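Local coordinates for protein adenine Deaminase (Enterococcus faecalis, PDB 2ICS) that is a zinc-dependent amidohydrolase-superfamily enzyme holding two zinc ions per subunit, and deacetylates acetyl-(R)-mandelate with very low efficiency in vitro, at residues A[73-76]-A[77-81]; A[138-141]-A[142-146]; A[226-230]-A[231-235]. One frame throughout, in Å; residues are numbered along the deposited sequence.

Contact 1 of 3, residues A[73-76]-A[77-81]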
loop_
_atom_site.group_PDB
_atom_site.type_symbol
_atom_site.label_atom_id
_atom_site.label_comp_id
_atom_site.label_asym_id
_atom_site.label_seq_id
_atom_site.Cartn_x
_atom_site.Cartn_y
_atom_site.Cartn_z
ATOM N N TYR A 73 -3.126 3.448 14.801
ATOM C CA TYR A 73 -3.220 4.900 14.778
ATOM C C TYR A 73 -2.472 5.429 13.566
ATOM O O TYR A 73 -1.264 5.239 13.436
ATOM C CB TYR A 73 -2.653 5.490 16.068
ATOM C CG TYR A 73 -3.293 4.901 17.302
ATOM C CD1 TYR A 73 -2.810 3.720 17.860
ATOM C CD2 TYR A 73 -4.426 5.488 17.878
ATOM C CE1 TYR A 73 -3.435 3.130 18.957
ATOM C CE2 TYR A 73 -5.065 4.905 18.979
ATOM C CZ TYR A 73 -4.562 3.726 19.507
ATOM O OH TYR A 73 -5.187 3.125 20.567
ATOM N N PRO A 74 -3.197 6.103 12.660
ATOM C CA PRO A 74 -2.684 6.688 11.420
ATOM C C PRO A 74 -1.253 7.220 11.447
ATOM O O PRO A 74 -0.419 6.821 10.632
ATOM C CB PRO A 74 -3.703 7.777 11.119
ATOM C CG PRO A 74 -4.971 7.125 11.544
ATOM C CD PRO A 74 -4.597 6.512 12.882
ATOM N N ASP A 75 -0.951 8.112 12.378
ATOM C CA ASP A 75 0.387 8.668 12.404
ATOM C C ASP A 75 1.488 7.730 12.883
ATOM O O ASP A 75 2.664 8.007 12.658
ATOM C CB ASP A 75 0.396 9.985 13.188
ATOM C CG ASP A 75 -0.498 11.040 12.553
ATOM O OD1 ASP A 75 -0.666 11.025 11.310
ATOM O OD2 ASP A 75 -1.031 11.890 13.293
ATOM N N GLU A 76 1.126 6.620 13.524
ATOM C CA GLU A 76 2.139 5.661 13.973
ATOM C C GLU A 76 2.603 4.790 12.807
ATOM O O GLU A 76 3.700 4.243 12.841
ATOM C CB GLU A 76 1.603 4.745 15.084
ATOM C CG GLU A 76 1.323 5.440 16.406
ATOM C CD GLU A 76 2.521 6.214 16.921
ATOM O OE1 GLU A 76 3.617 5.627 17.036
ATOM O OE2 GLU A 76 2.361 7.412 17.215
ATOM N N ILE A 77 1.766 4.656 11.785
ATOM C CA ILE A 77 2.113 3.850 10.611
ATOM C C ILE A 77 2.373 4.760 9.422
ATOM O O ILE A 77 2.791 4.304 8.357
ATOM C CB ILE A 77 0.967 2.901 10.201
ATOM C CG1 ILE A 77 -0.268 3.732 9.844
ATOM C CG2 ILE A 77 0.662 1.923 11.324
ATOM C CD1 ILE A 77 -1.391 2.941 9.230
ATOM N N GLY A 78 2.100 6.046 9.605
ATOM C CA GLY A 78 2.284 6.996 8.528
ATOM C C GLY A 78 3.476 7.912 8.690
ATOM O O GLY A 78 4.622 7.475 8.624
ATOM N N VAL A 79 3.195 9.190 8.914
ATOM C CA VAL A 79 4.230 10.197 9.058
ATOM C C VAL A 79 5.432 9.760 9.896
ATOM O O VAL A 79 6.569 10.018 9.519
ATOM C CB VAL A 79 3.633 11.512 9.630
ATOM C CG1 VAL A 79 2.993 11.257 10.987
ATOM C CG2 VAL A 79 4.715 12.584 9.724
ATOM N N LYS A 80 5.195 9.083 11.012
ATOM C CA LYS A 80 6.300 8.657 11.861
ATOM C C LYS A 80 7.175 7.560 11.252
ATOM O O LYS A 80 8.227 7.231 11.794
ATOM C CB LYS A 80 5.768 8.212 13.229
ATOM C CG LYS A 80 5.024 9.320 13.980
ATOM C CD LYS A 80 4.625 8.879 15.387
ATOM C CE LYS A 80 3.753 9.923 16.093
ATOM N NZ LYS A 80 4.449 11.221 16.342
ATOM N N LYS A 81 6.750 7.003 10.122
ATOM C CA LYS A 81 7.516 5.948 9.463
ATOM C C LYS A 81 7.917 6.372 8.051
ATOM O O LYS A 81 8.290 5.543 7.213
ATOM C CB LYS A 81 6.692 4.657 9.420
ATOM C CG LYS A 81 6.298 4.139 10.803
ATOM C CD LYS A 81 7.534 3.813 11.640
ATOM C CE LYS A 81 7.165 3.334 13.037
ATOM N NZ LYS A 81 6.344 2.094 13.017
#
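Val-79 CG1 lies to one side of the Asp-75 carboxylate plane, toward OD1 and 3.7 Å from Asp-75 OD1; the two side chains cross obliquely. The same methyl also touches Asp-75 CB. OD1 is hydrogen-bonded to Thr-109 OG1. The same OG1 accepts Val-79 N. The second flat group is the Glu-76 carboxylate. Lys-80 passes it obliquely, on one side of its plane and nearest OE2, with Glu-76 OE2 3.1 Å from Lys-80 CE. A bend at the last torsion of Lys-80 (chi4 -64°) leaves NZ 4.4 Å from Glu-76 OE2, beyond a salt bridge.

Several backbone carbonyls shape the turn. Tyr-73 O accepts Glu-76 N. Pro-74 O accepts Ile-77 N at 3.3 Å, with the donor well above the carbonyl plane, and takes a weak bond from Gly-78 N. Asp-75 O accepts Lys-80 N at 3.2 Å in the carbonyl plane. Glu-76 O receives a weak bond from Lys-81 NZ at 3.4 Å, because Lys-81 folds back at chi2 and chi4.

Ile-77 CG1 lies 3.2 Å from Pro-74 O. Its side chain packs on Cys-63, next to the zinc ligand His-62. Glu-76, Ile-77 and Lys-81 touch Arg-278 of helix 275-279. The turn belongs to the crossover from strand 51-61 to strand 83-89. Chemically, the backbone bonds and Thr-109 shape it, while the Glu-76 and Lys-80 charges probably attract only loosely.

Contact 2 of 3, residues A[138-141]-A[142-146]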
loop_
_atom_site.group_PDB
_atom_site.type_symbol
_atom_site.label_atom_id
_atom_site.label_comp_id
_atom_site.label_asym_id
_atom_site.label_seq_id
_atom_site.Cartn_x
_atom_site.Cartn_y
_atom_site.Cartn_z
ATOM N N LEU A 138 -25.668 0.821 -0.674
ATOM C CA LEU A 138 -24.951 1.458 0.422
ATOM C C LEU A 138 -23.528 1.834 0.030
ATOM O O LEU A 138 -23.009 2.857 0.472
ATOM C CB LEU A 138 -24.927 0.544 1.650
ATOM C CG LEU A 138 -26.284 0.131 2.228
ATOM C CD1 LEU A 138 -26.063 -0.570 3.563
ATOM C CD2 LEU A 138 -27.172 1.357 2.413
ATOM N N VAL A 139 -22.900 1.011 -0.803
ATOM C CA VAL A 139 -21.536 1.292 -1.232
ATOM C C VAL A 139 -21.527 2.511 -2.143
ATOM O O VAL A 139 -20.684 3.396 -1.999
ATOM C CB VAL A 139 -20.912 0.084 -1.972
ATOM C CG1 VAL A 139 -19.553 0.466 -2.541
ATOM C CG2 VAL A 139 -20.757 -1.089 -1.009
ATOM N N LYS A 140 -22.475 2.551 -3.075
ATOM C CA LYS A 140 -22.595 3.665 -4.010
ATOM C C LYS A 140 -22.757 4.981 -3.256
ATOM O O LYS A 140 -22.136 5.988 -3.601
ATOM C CB LYS A 140 -23.800 3.452 -4.933
ATOM C CG LYS A 140 -24.166 4.681 -5.757
ATOM C CD LYS A 140 -23.903 4.490 -7.244
ATOM C CE LYS A 140 -24.954 3.609 -7.885
ATOM N NZ LYS A 140 -24.792 3.586 -9.362
ATOM N N LYS A 141 -23.595 4.966 -2.225
ATOM C CA LYS A 141 -23.836 6.160 -1.427
ATOM C C LYS A 141 -22.568 6.646 -0.739
ATOM O O LYS A 141 -22.323 7.848 -0.652
ATOM C CB LYS A 141 -24.926 5.892 -0.384
ATOM C CG LYS A 141 -26.291 5.612 -0.999
ATOM C CD LYS A 141 -27.379 5.437 0.052
ATOM C CE LYS A 141 -28.719 5.122 -0.606
ATOM N NZ LYS A 141 -29.781 4.830 0.397
ATOM N N ALA A 142 -21.756 5.717 -0.248
ATOM C CA ALA A 142 -20.522 6.110 0.419
ATOM C C ALA A 142 -19.587 6.776 -0.588
ATOM O O ALA A 142 -18.994 7.815 -0.309
ATOM C CB ALA A 142 -19.847 4.896 1.046
ATOM N N ILE A 143 -19.475 6.171 -1.766
ATOM C CA ILE A 143 -18.612 6.694 -2.815
ATOM C C ILE A 143 -19.029 8.098 -3.251
ATOM O O ILE A 143 -18.180 8.934 -3.553
ATOM C CB ILE A 143 -18.593 5.736 -4.030
ATOM C CG1 ILE A 143 -17.914 4.423 -3.629
ATOM C CG2 ILE A 143 -17.866 6.374 -5.210
ATOM C CD1 ILE A 143 -17.838 3.390 -4.737
ATOM N N GLN A 144 -20.332 8.363 -3.270
ATOM C CA GLN A 144 -20.828 9.678 -3.668
ATOM C C GLN A 144 -20.768 10.657 -2.501
ATOM O O GLN A 144 -20.742 11.875 -2.697
ATOM C CB GLN A 144 -22.268 9.569 -4.181
ATOM C CG GLN A 144 -22.430 8.589 -5.332
ATOM C CD GLN A 144 -23.875 8.439 -5.784
ATOM O OE1 GLN A 144 -24.798 8.915 -5.124
ATOM N NE2 GLN A 144 -24.073 7.766 -6.915
ATOM N N GLU A 145 -20.734 10.120 -1.286
ATOM C CA GLU A 145 -20.689 10.941 -0.083
ATOM C C GLU A 145 -19.291 11.416 0.308
ATOM O O GLU A 145 -19.137 12.506 0.862
ATOM C CB GLU A 145 -21.321 10.174 1.089
ATOM C CG GLU A 145 -22.845 10.128 1.043
ATOM C CD GLU A 145 -23.439 9.055 1.941
ATOM O OE1 GLU A 145 -23.078 8.998 3.137
ATOM O OE2 GLU A 145 -24.277 8.269 1.446
ATOM N N LEU A 146 -18.274 10.607 0.026
ATOM C CA LEU A 146 -16.904 10.975 0.372
ATOM C C LEU A 146 -15.934 10.725 -0.784
ATOM O O LEU A 146 -15.090 9.836 -0.714
ATOM C CB LEU A 146 -16.454 10.184 1.605
ATOM C CG LEU A 146 -17.285 10.356 2.879
ATOM C CD1 LEU A 146 -16.878 9.309 3.901
ATOM C CD2 LEU A 146 -17.104 11.757 3.441
#
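Lys-140 and Gln-144 meet one turn apart on helix 136-145. Gln-144 NE2 lies 3.3 Å from Lys-140 CG and obliquely across the aliphatic part of that lysine. The bends at chi2 and chi3 (112° and 75°) turn Lys-140 off to another partner: its NZ donates to Glu-179 O.

Three backbone bonds follow the regular helical pattern. Ala-142 N reaches Leu-138 O at 3.2 Å, Ile-143 N reaches Val-139 O at 3.0 Å, and Gln-144 N reaches Lys-140 O at 3.0 Å. The bond from Ile-143 N is the straightest, at 165°. Glu-145 N has a weak bond to Ala-142 O; its bond to Lys-141 O is weak and doubtful. Leu-146 N donates to Ala-142 O at 2.9 Å, just where the chain leaves the helix.

Glu-145 runs beside Lys-141, but Lys-141 NZ stays 6.6 Å from Glu-145 OE2. Glu-145 OE1 is hydrogen-bonded to His-98 of helix 97-105. Val-139 CG1 touches Ile-143 CD1 at 4.0 Å, and Ile-143 also packs on Ile-183.

The helix lies in the beta-alpha-beta unit between strands 110-114 and 150-152. Leu-138 O, Val-139 O and Lys-140 O are each met by an i+4 N-H, and the polar ends of Lys-140 and Glu-145 join the helix to neighbouring parts of the fold.

Contact 3 of 3, residues A[226-230]-A[231-235]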
loop_
_atom_site.group_PDB
_atom_site.type_symbol
_atom_site.label_atom_id
_atom_site.label_comp_id
_atom_site.label_asym_id
_atom_site.label_seq_id
_atom_site.Cartn_x
_atom_site.Cartn_y
_atom_site.Cartn_z
ATOM N N ASP A 226 7.031 -26.601 -7.335
ATOM C CA ASP A 226 7.852 -25.480 -6.906
ATOM C C ASP A 226 7.928 -24.447 -8.025
ATOM O O ASP A 226 8.952 -23.794 -8.223
ATOM C CB ASP A 226 9.253 -25.967 -6.530
ATOM C CG ASP A 226 9.967 -25.017 -5.586
ATOM O OD1 ASP A 226 9.365 -24.644 -4.555
ATOM O OD2 ASP A 226 11.127 -24.650 -5.869
ATOM N N LYS A 227 6.832 -24.311 -8.760
ATOM C CA LYS A 227 6.753 -23.355 -9.854
ATOM C C LYS A 227 5.510 -22.491 -9.691
ATOM O O LYS A 227 4.543 -22.893 -9.042
ATOM C CB LYS A 227 6.687 -24.085 -11.196
ATOM C CG LYS A 227 7.960 -24.826 -11.578
ATOM C CD LYS A 227 7.757 -25.661 -12.837
ATOM C CE LYS A 227 7.289 -24.814 -14.021
ATOM N NZ LYS A 227 8.284 -23.775 -14.415
ATOM N N ILE A 228 5.533 -21.304 -10.278
ATOM C CA ILE A 228 4.383 -20.424 -10.200
ATOM C C ILE A 228 3.287 -20.968 -11.104
ATOM O O ILE A 228 3.512 -21.212 -12.290
ATOM C CB ILE A 228 4.751 -18.998 -10.627
ATOM C CG1 ILE A 228 5.691 -18.390 -9.588
ATOM C CG2 ILE A 228 3.492 -18.140 -10.770
ATOM C CD1 ILE A 228 6.080 -16.973 -9.895
ATOM N N LYS A 229 2.102 -21.166 -10.535
ATOM C CA LYS A 229 0.971 -21.694 -11.288
ATOM C C LYS A 229 0.757 -20.887 -12.568
ATOM O O LYS A 229 0.914 -19.668 -12.572
ATOM C CB LYS A 229 -0.281 -21.676 -10.404
ATOM C CG LYS A 229 -0.116 -22.492 -9.122
ATOM C CD LYS A 229 -1.289 -22.318 -8.170
ATOM C CE LYS A 229 -1.084 -23.124 -6.887
ATOM N NZ LYS A 229 -2.188 -22.912 -5.905
ATOM N N ASP A 230 0.407 -21.576 -13.652
ATOM C CA ASP A 230 0.195 -20.931 -14.950
ATOM C C ASP A 230 -0.883 -19.859 -14.983
ATOM O O ASP A 230 -0.698 -18.810 -15.598
ATOM C CB ASP A 230 -0.135 -21.975 -16.023
ATOM C CG ASP A 230 0.983 -22.974 -16.229
ATOM O OD1 ASP A 230 2.159 -22.554 -16.290
ATOM O OD2 ASP A 230 0.682 -24.182 -16.342
ATOM N N PHE A 231 -2.017 -20.127 -14.344
ATOM C CA PHE A 231 -3.107 -19.168 -14.343
ATOM C C PHE A 231 -2.741 -17.911 -13.566
ATOM O O PHE A 231 -3.319 -16.848 -13.792
ATOM C CB PHE A 231 -4.398 -19.812 -13.807
ATOM C CG PHE A 231 -4.300 -20.314 -12.393
ATOM C CD1 PHE A 231 -4.429 -19.440 -11.317
ATOM C CD2 PHE A 231 -4.113 -21.669 -12.137
ATOM C CE1 PHE A 231 -4.377 -19.906 -10.011
ATOM C CE2 PHE A 231 -4.059 -22.150 -10.832
ATOM C CZ PHE A 231 -4.192 -21.265 -9.764
ATOM N N ALA A 232 -1.774 -18.028 -12.659
ATOM C CA ALA A 232 -1.321 -16.871 -11.890
ATOM C C ALA A 232 -0.521 -15.988 -12.854
ATOM O O ALA A 232 -0.639 -14.766 -12.841
ATOM C CB ALA A 232 -0.446 -17.316 -10.720
ATOM N N TRP A 233 0.290 -16.620 -13.697
ATOM C CA TRP A 233 1.072 -15.891 -14.688
ATOM C C TRP A 233 0.121 -15.223 -15.675
ATOM O O TRP A 233 0.351 -14.098 -16.119
ATOM C CB TRP A 233 2.002 -16.837 -15.448
ATOM C CG TRP A 233 3.412 -16.788 -14.971
ATOM C CD1 TRP A 233 4.064 -17.729 -14.229
ATOM C CD2 TRP A 233 4.337 -15.715 -15.167
ATOM N NE1 TRP A 233 5.345 -17.306 -13.948
ATOM C CE2 TRP A 233 5.536 -16.070 -14.512
ATOM C CE3 TRP A 233 4.267 -14.483 -15.832
ATOM C CZ2 TRP A 233 6.662 -15.236 -14.501
ATOM C CZ3 TRP A 233 5.390 -13.649 -15.820
ATOM C CH2 TRP A 233 6.569 -14.032 -15.158
ATOM N N GLN A 234 -0.951 -15.926 -16.014
ATOM C CA GLN A 234 -1.935 -15.401 -16.947
ATOM C C GLN A 234 -2.563 -14.120 -16.414
ATOM O O GLN A 234 -2.641 -13.122 -17.123
ATOM C CB GLN A 234 -3.011 -16.455 -17.213
ATOM C CG GLN A 234 -2.524 -17.596 -18.095
ATOM C CD GLN A 234 -3.445 -18.801 -18.063
ATOM O OE1 GLN A 234 -4.668 -18.661 -18.040
ATOM N NE2 GLN A 234 -2.860 -19.995 -18.077
ATOM N N ALA A 235 -3.011 -14.149 -15.162
ATOM C CA ALA A 235 -3.620 -12.976 -14.551
ATOM C C ALA A 235 -2.585 -11.855 -14.518
ATOM O O ALA A 235 -2.886 -10.700 -14.815
ATOM C CB ALA A 235 -4.088 -13.310 -13.135
#
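Lys-229 and Phe-231 make a CH-pi contact. Lys-229 CB sits over one face of the Phe-231 ring, 4.1 Å from its centroid and 22° off the normal. The lysine chain continues alongside the ring, with Lys-229 CD 3.5 Å from Phe-231 CZ. Phe-231 CG sits between its backbone N and carbonyl carbon (chi1 61°), which brings the ring here. Phe-231 also packs on Leu-196 and Leu-200 of helix 196-202.

Apolar packing comes from Ile-228. Its CG2 lies 3.5 Å from Trp-233 CD1, and the two side chains cross at about a right angle. The same CG2 touches Ala-232 CB at 4.0 Å.

Hydrogen bonds start helix 230-237. Lys-229 occupies the N-cap position, and its O takes weak bonds from Ala-232 N at 3.2 Å and Trp-233 N at 3.3 Å. Gln-234 N donates to Asp-230 O at 2.9 Å, in the carbonyl plane.

Glu-262 uses one oxygen for Trp-233 NE1 and the other for Ile-228 N, joining strand 227-228, antiparallel to 221-222, to the helix. Both lie between barrel strands 208-210 and 241-243. The helix start thus lays the hydrocarbon part of Lys-229 against the Phe-231 ring, while its NZ donates to the carbonyls of Gly-219 and Glu-217.

The three contacts come one after another along the chain and do not touch. Contacts 1 and 2 are about 27 Å apart between centres. Contact 3 is about 35 Å from contact 1 and 36 Å from contact 2, again between centres, and contacts 1 and 3 lie on opposite sides of the chain's centre. Each falls in a link between parallel strands of the TIM barrel: contact 1 between 51-61 and 83-89, contact 2 between 110-114 and 150-152, contact 3 between 208-210 and 241-243. Contact 1 lies closest to the metal site, the Ile-77 side chain being about 7 Å from that of the zinc ligand His-62 and about 11 Å from a zinc ion. The other two are structural packing.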